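Local atomic coordinates of PTS system, IIA component (Enterococcus faecalis, PDB entry 3BED), a protein that probably transfers phosphoryl groups as the IIA subunit of a mannose/sorbose-type phosphotransferase system, which couples sugar uptake to sugar phosphorylation. Residues L8-H13 / A34-M39; P63-A68 / R90-L95. One frame throughout, in Å; residues are numbered along the deposited sequence. Where two conformers were deposited one is given.

Contact 1. Residues L8-H13 / A34-M39; sequences LILMSH and AAIVSM
In the first beta-alpha-beta unit of the chain, strand 8-13 pairs in parallel with strand 35-39, and Ile9, Leu10 and Met11 lie beside Ala35, Ile36 and Val37. Five backbone hydrogen bonds join them, from Ala35 N to Leu8 O at one end to Met39 N on Ser12 O, 2.9 Å and nearly straight, at the other. On the face under helix 16-28, which makes the crossover between the strands, Ile36 turns at chi2 (-62°) and brings CD1 back over the neighbouring strand, 3.7 Å from Leu10 CB. Farther along the same face a water bridges the two serines: it donates to Ser12 OG at 3.2 Å, while its approach to Ser38 OG, 2.5 Å, is unusually short and doubtful in detail. Ser12 OG itself gives a bond to His13 O, reaching it from well above the carbonyl plane.

The other face is packed by helices 44-59 and 74-82. Here the bend of selenomethionine Met11 at chi3 (67°) folds CE back to 3.6 Å from Val37 CB, touching both its methyls. The topology is that of the open alpha/beta fold of mannose-type IIA proteins; in relatives the phosphorylated histidine ends the first strand, and His13, at that place here, is probably its counterpart. The second selenomethionine, Met39, runs alongside this histidine and sets CE obliquely against the ring, 3.4 Å from His13 CD2. Ser23 of the second subunit bonds to His13 O.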
loop_
_atom_site.group_PDB
_atom_site.type_symbol
_atom_site.label_atom_id
_atom_site.label_comp_id
_atom_site.label_asym_id
_atom_site.label_seq_id
_atom_site.Cartn_x
_atom_site.Cartn_y
_atom_site.Cartn_z
ATOM N N LEU A 8 -16.923 -2.515 2.244
ATOM C CA LEU A 8 -15.489 -2.605 1.878
ATOM C C LEU A 8 -14.838 -3.826 2.477
ATOM O O LEU A 8 -15.123 -4.227 3.639
ATOM C CB LEU A 8 -14.721 -1.364 2.325
ATOM C CG LEU A 8 -15.202 -0.039 1.761
ATOM C CD1 LEU A 8 -14.351 1.061 2.399
ATOM C CD2 LEU A 8 -15.115 0.010 0.244
ATOM N N ILE A 9 -13.942 -4.417 1.685
ATOM C CA ILE A 9 -13.153 -5.563 2.138
ATOM C C ILE A 9 -11.734 -5.259 1.673
ATOM O O ILE A 9 -11.524 -5.010 0.485
ATOM C CB ILE A 9 -13.626 -6.880 1.514
ATOM C CG1 ILE A 9 -15.118 -7.138 1.829
ATOM C CG2 ILE A 9 -12.713 -8.049 2.039
ATOM C CD1 ILE A 9 -15.711 -8.364 1.164
ATOM N N LEU A 10 -10.767 -5.340 2.568
ATOM C CA LEU A 10 -9.346 -5.226 2.123
ATOM C C LEU A 10 -8.729 -6.592 2.250
ATOM O O LEU A 10 -8.905 -7.250 3.261
ATOM C CB LEU A 10 -8.564 -4.211 3.001
ATOM C CG LEU A 10 -9.172 -2.813 3.255
ATOM C CD1 LEU A 10 -8.164 -1.949 3.977
ATOM C CD2 LEU A 10 -9.605 -2.167 1.956
HETATM N N MSE A 11 -7.975 -7.007 1.231
HETATM C CA MSE A 11 -7.424 -8.357 1.197
HETATM C C MSE A 11 -5.982 -8.295 0.828
HETATM O O MSE A 11 -5.590 -7.563 -0.097
HETATM C CB MSE A 11 -8.125 -9.222 0.123
HETATM C CG MSE A 11 -9.589 -9.378 0.339
HETATM SE SE MSE A 11 -10.336 -10.711 -0.906
HETATM C CE MSE A 11 -9.544 -12.261 -0.288
ATOM N N SER A 12 -5.186 -9.117 1.523
ATOM C CA SER A 12 -3.763 -9.145 1.162
ATOM C C SER A 12 -3.069 -10.420 1.529
ATOM O O SER A 12 -3.579 -11.194 2.359
ATOM C CB SER A 12 -2.965 -8.009 1.856
ATOM O OG SER A 12 -2.824 -8.200 3.261
ATOM N N HIS A 13 -1.880 -10.620 0.933
ATOM C CA HIS A 13 -0.906 -11.519 1.548
ATOM C C HIS A 13 -0.607 -10.979 2.934
ATOM O O HIS A 13 -0.390 -9.767 3.080
ATOM C CB HIS A 13 0.420 -11.503 0.775
ATOM C CG HIS A 13 0.304 -11.978 -0.637
ATOM N ND1 HIS A 13 -0.279 -11.212 -1.632
ATOM C CD2 HIS A 13 0.671 -13.146 -1.222
ATOM C CE1 HIS A 13 -0.218 -11.872 -2.780
ATOM N NE2 HIS A 13 0.350 -13.048 -2.561
ATOM N N ALA A 34 -13.956 -1.805 7.311
ATOM C CA ALA A 34 -13.812 -2.788 6.243
ATOM C C ALA A 34 -13.627 -4.130 6.874
ATOM O O ALA A 34 -13.082 -4.234 8.000
ATOM C CB ALA A 34 -12.617 -2.457 5.310
ATOM N N ALA A 35 -14.128 -5.160 6.207
ATOM C CA ALA A 35 -13.726 -6.525 6.577
ATOM C C ALA A 35 -12.332 -6.744 6.014
ATOM O O ALA A 35 -11.894 -6.003 5.138
ATOM C CB ALA A 35 -14.703 -7.534 6.003
ATOM N N ILE A 36 -11.628 -7.723 6.574
ATOM C CA ILE A 36 -10.240 -7.974 6.157
ATOM C C ILE A 36 -10.071 -9.441 5.873
ATOM O O ILE A 36 -10.575 -10.281 6.626
ATOM C CB ILE A 36 -9.250 -7.618 7.328
ATOM C CG1 ILE A 36 -9.345 -6.123 7.715
ATOM C CG2 ILE A 36 -7.851 -8.017 6.988
ATOM C CD1 ILE A 36 -8.958 -5.136 6.558
ATOM N N VAL A 37 -9.360 -9.762 4.794
ATOM C CA VAL A 37 -8.791 -11.121 4.598
ATOM C C VAL A 37 -7.273 -11.016 4.588
ATOM O O VAL A 37 -6.687 -10.298 3.741
ATOM C CB VAL A 37 -9.233 -11.773 3.288
ATOM C CG1 VAL A 37 -8.556 -13.169 3.109
ATOM C CG2 VAL A 37 -10.758 -11.860 3.235
ATOM N N SER A 38 -6.676 -11.715 5.544
ATOM C CA SER A 38 -5.232 -11.807 5.720
ATOM C C SER A 38 -4.823 -13.217 5.341
ATOM O O SER A 38 -5.102 -14.189 6.095
ATOM C CB SER A 38 -4.895 -11.567 7.194
ATOM O OG SER A 38 -5.165 -10.203 7.522
HETATM N N MSE A 39 -4.241 -13.379 4.152
HETATM C CA MSE A 39 -3.857 -14.727 3.723
HETATM C C MSE A 39 -2.502 -15.069 4.314
HETATM O O MSE A 39 -1.485 -14.485 3.956
HETATM C CB MSE A 39 -3.774 -14.839 2.191
HETATM C CG MSE A 39 -3.383 -16.261 1.775
HETATM SE SE MSE A 39 -3.130 -16.416 -0.147
HETATM C CE MSE A 39 -1.492 -15.532 -0.231
HETATM O O HOH W 1 -4.376 -8.328 6.089
#

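Contact 2. Residues P63-A68 / R90-L95; sequences PTLVLA and RVVAGL
Ala68 O receives two backbone N-H groups, Leu95 N at 3.2 Å in a straight bond and Gly94 N in a weak, bent one. The same oxygen lies 3.3 Å from Ala93 CA in a CA-H...O contact. Gly94 passes through a positive phi (95°), and beyond it the side chain of Leu95 points toward segment 63-68. With CG anti to the backbone N (chi1 176°), Leu95 CD1 meets Leu67 CB at 4.0 Å, the two leucines crossing at about a right angle. Leu67 also lies alongside Val92, with Leu67 CD2 4.0 Å from Val92 CB.

These strands, 64-68 and 89-93, are linked by the crossover helix 74-82 and make up one half of the four-stranded parallel sheet, 89-93 being an outermost strand within this chain. On the face covered by that helix, Val91 CG2 comes within 4.1 Å of Val66 CB. The shortest of the regular bonds runs from Ala68 N to Val92 O, 2.8 Å. At the far end Arg90 leads its guanidinium away from the contact to a salt bridge with Asp112. Val92 and Ala93 also pair with an antiparallel strand of the second subunit, which carries the sheet across the dimer interface.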
loop_
_atom_site.group_PDB
_atom_site.type_symbol
_atom_site.label_atom_id
_atom_site.label_comp_id
_atom_site.label_asym_id
_atom_site.label_seq_id
_atom_site.Cartn_x
_atom_site.Cartn_y
_atom_site.Cartn_z
ATOM N N PRO A 63 -24.015 -4.443 -2.523
ATOM C CA PRO A 63 -22.856 -3.853 -3.226
ATOM C C PRO A 63 -21.617 -3.832 -2.341
ATOM O O PRO A 63 -21.672 -3.431 -1.167
ATOM C CB PRO A 63 -23.328 -2.430 -3.550
ATOM C CG PRO A 63 -24.826 -2.604 -3.710
ATOM C CD PRO A 63 -25.209 -3.561 -2.616
ATOM N N THR A 64 -20.532 -4.370 -2.892
ATOM C CA THR A 64 -19.310 -4.601 -2.133
ATOM C C THR A 64 -18.090 -4.353 -2.984
ATOM O O THR A 64 -18.087 -4.711 -4.161
ATOM C CB THR A 64 -19.273 -6.060 -1.654
ATOM O OG1 THR A 64 -20.372 -6.292 -0.747
ATOM C CG2 THR A 64 -17.950 -6.338 -0.923
ATOM N N LEU A 65 -17.050 -3.730 -2.415
ATOM C CA LEU A 65 -15.796 -3.556 -3.140
ATOM C C LEU A 65 -14.675 -4.192 -2.357
ATOM O O LEU A 65 -14.505 -3.926 -1.155
ATOM C CB LEU A 65 -15.513 -2.079 -3.283
ATOM C CG LEU A 65 -14.302 -1.646 -4.076
ATOM C CD1 LEU A 65 -14.198 -2.343 -5.408
ATOM C CD2 LEU A 65 -14.435 -0.153 -4.291
ATOM N N VAL A 66 -13.916 -5.026 -3.046
ATOM C CA VAL A 66 -12.685 -5.583 -2.489
ATOM C C VAL A 66 -11.546 -4.708 -3.003
ATOM O O VAL A 66 -11.453 -4.435 -4.212
ATOM C CB VAL A 66 -12.409 -7.028 -2.993
ATOM C CG1 VAL A 66 -11.005 -7.469 -2.595
ATOM C CG2 VAL A 66 -13.426 -8.004 -2.365
ATOM N N LEU A 67 -10.689 -4.262 -2.094
ATOM C CA LEU A 67 -9.417 -3.614 -2.475
ATOM C C LEU A 67 -8.359 -4.652 -2.188
ATOM O O LEU A 67 -8.147 -4.998 -1.008
ATOM C CB LEU A 67 -9.157 -2.384 -1.624
ATOM C CG LEU A 67 -10.237 -1.293 -1.732
ATOM C CD1 LEU A 67 -9.791 0.006 -1.084
ATOM C CD2 LEU A 67 -10.697 -1.074 -3.203
ATOM N N ALA A 68 -7.721 -5.172 -3.243
ATOM C CA ALA A 68 -6.749 -6.293 -3.075
ATOM C C ALA A 68 -5.350 -5.758 -3.220
ATOM O O ALA A 68 -5.105 -4.800 -4.019
ATOM C CB ALA A 68 -6.996 -7.363 -4.202
ATOM N N ARG A 90 -17.300 -5.855 -6.720
ATOM C CA ARG A 90 -16.236 -5.445 -7.632
ATOM C C ARG A 90 -14.890 -5.561 -6.909
ATOM O O ARG A 90 -14.850 -5.649 -5.675
ATOM C CB ARG A 90 -16.445 -4.012 -8.154
ATOM C CG ARG A 90 -17.836 -3.749 -8.807
ATOM C CD ARG A 90 -17.923 -4.328 -10.243
ATOM N NE ARG A 90 -19.234 -4.063 -10.840
ATOM C CZ ARG A 90 -20.374 -4.699 -10.549
ATOM N NH1 ARG A 90 -20.409 -5.738 -9.712
ATOM N NH2 ARG A 90 -21.509 -4.284 -11.140
ATOM N N VAL A 91 -13.816 -5.510 -7.693
ATOM C CA VAL A 91 -12.461 -5.702 -7.183
ATOM C C VAL A 91 -11.542 -4.693 -7.830
ATOM O O VAL A 91 -11.545 -4.544 -9.045
ATOM C CB VAL A 91 -11.936 -7.123 -7.522
ATOM C CG1 VAL A 91 -10.502 -7.318 -6.995
ATOM C CG2 VAL A 91 -12.874 -8.215 -6.937
ATOM N N VAL A 92 -10.759 -3.991 -6.999
ATOM C CA VAL A 92 -9.670 -3.141 -7.466
ATOM C C VAL A 92 -8.374 -3.644 -6.825
ATOM O O VAL A 92 -8.319 -3.877 -5.603
ATOM C CB VAL A 92 -9.907 -1.675 -7.070
ATOM C CG1 VAL A 92 -8.772 -0.782 -7.553
ATOM C CG2 VAL A 92 -11.271 -1.192 -7.638
ATOM N N ALA A 93 -7.345 -3.792 -7.657
ATOM C CA ALA A 93 -6.025 -4.239 -7.150
ATOM C C ALA A 93 -5.075 -3.042 -7.004
ATOM O O ALA A 93 -5.363 -1.964 -7.542
ATOM C CB ALA A 93 -5.408 -5.273 -8.126
ATOM N N GLY A 94 -3.956 -3.237 -6.276
ATOM C CA GLY A 94 -2.943 -2.208 -6.121
ATOM C C GLY A 94 -3.121 -1.374 -4.855
ATOM O O GLY A 94 -2.610 -0.262 -4.787
ATOM N N LEU A 95 -3.797 -1.925 -3.832
ATOM C CA LEU A 95 -4.107 -1.168 -2.606
ATOM C C LEU A 95 -2.955 -0.336 -2.102
ATOM O O LEU A 95 -1.872 -0.864 -1.855
ATOM C CB LEU A 95 -4.443 -2.180 -1.496
ATOM C CG LEU A 95 -4.724 -1.713 -0.068
ATOM C CD1 LEU A 95 -5.883 -0.730 0.001
ATOM C CD2 LEU A 95 -4.985 -2.938 0.889
#

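How the contacts relate
From the N terminus, the chain lays down strand 7-13, passes through helix 16-28 and returns as strand 35-39, closing the loop of contact 1. Helix 44-59 then leads across to strand 64-68, and after helix 74-82 strand 89-93 closes contact 2. The contacts follow in series, neither nested nor crossed. In space they meet because 7-13 and 64-68 are neighbours in the parallel sheet of order 35-39, 7-13, 64-68, 89-93. Probable hydrogen bonds of Ile9 N with Leu65 O and of Leu67 N with Ile9 O sew the halves together, Leu10 packs on Leu67, and Met11 and Val66 both rest against Ala79 of helix 74-82.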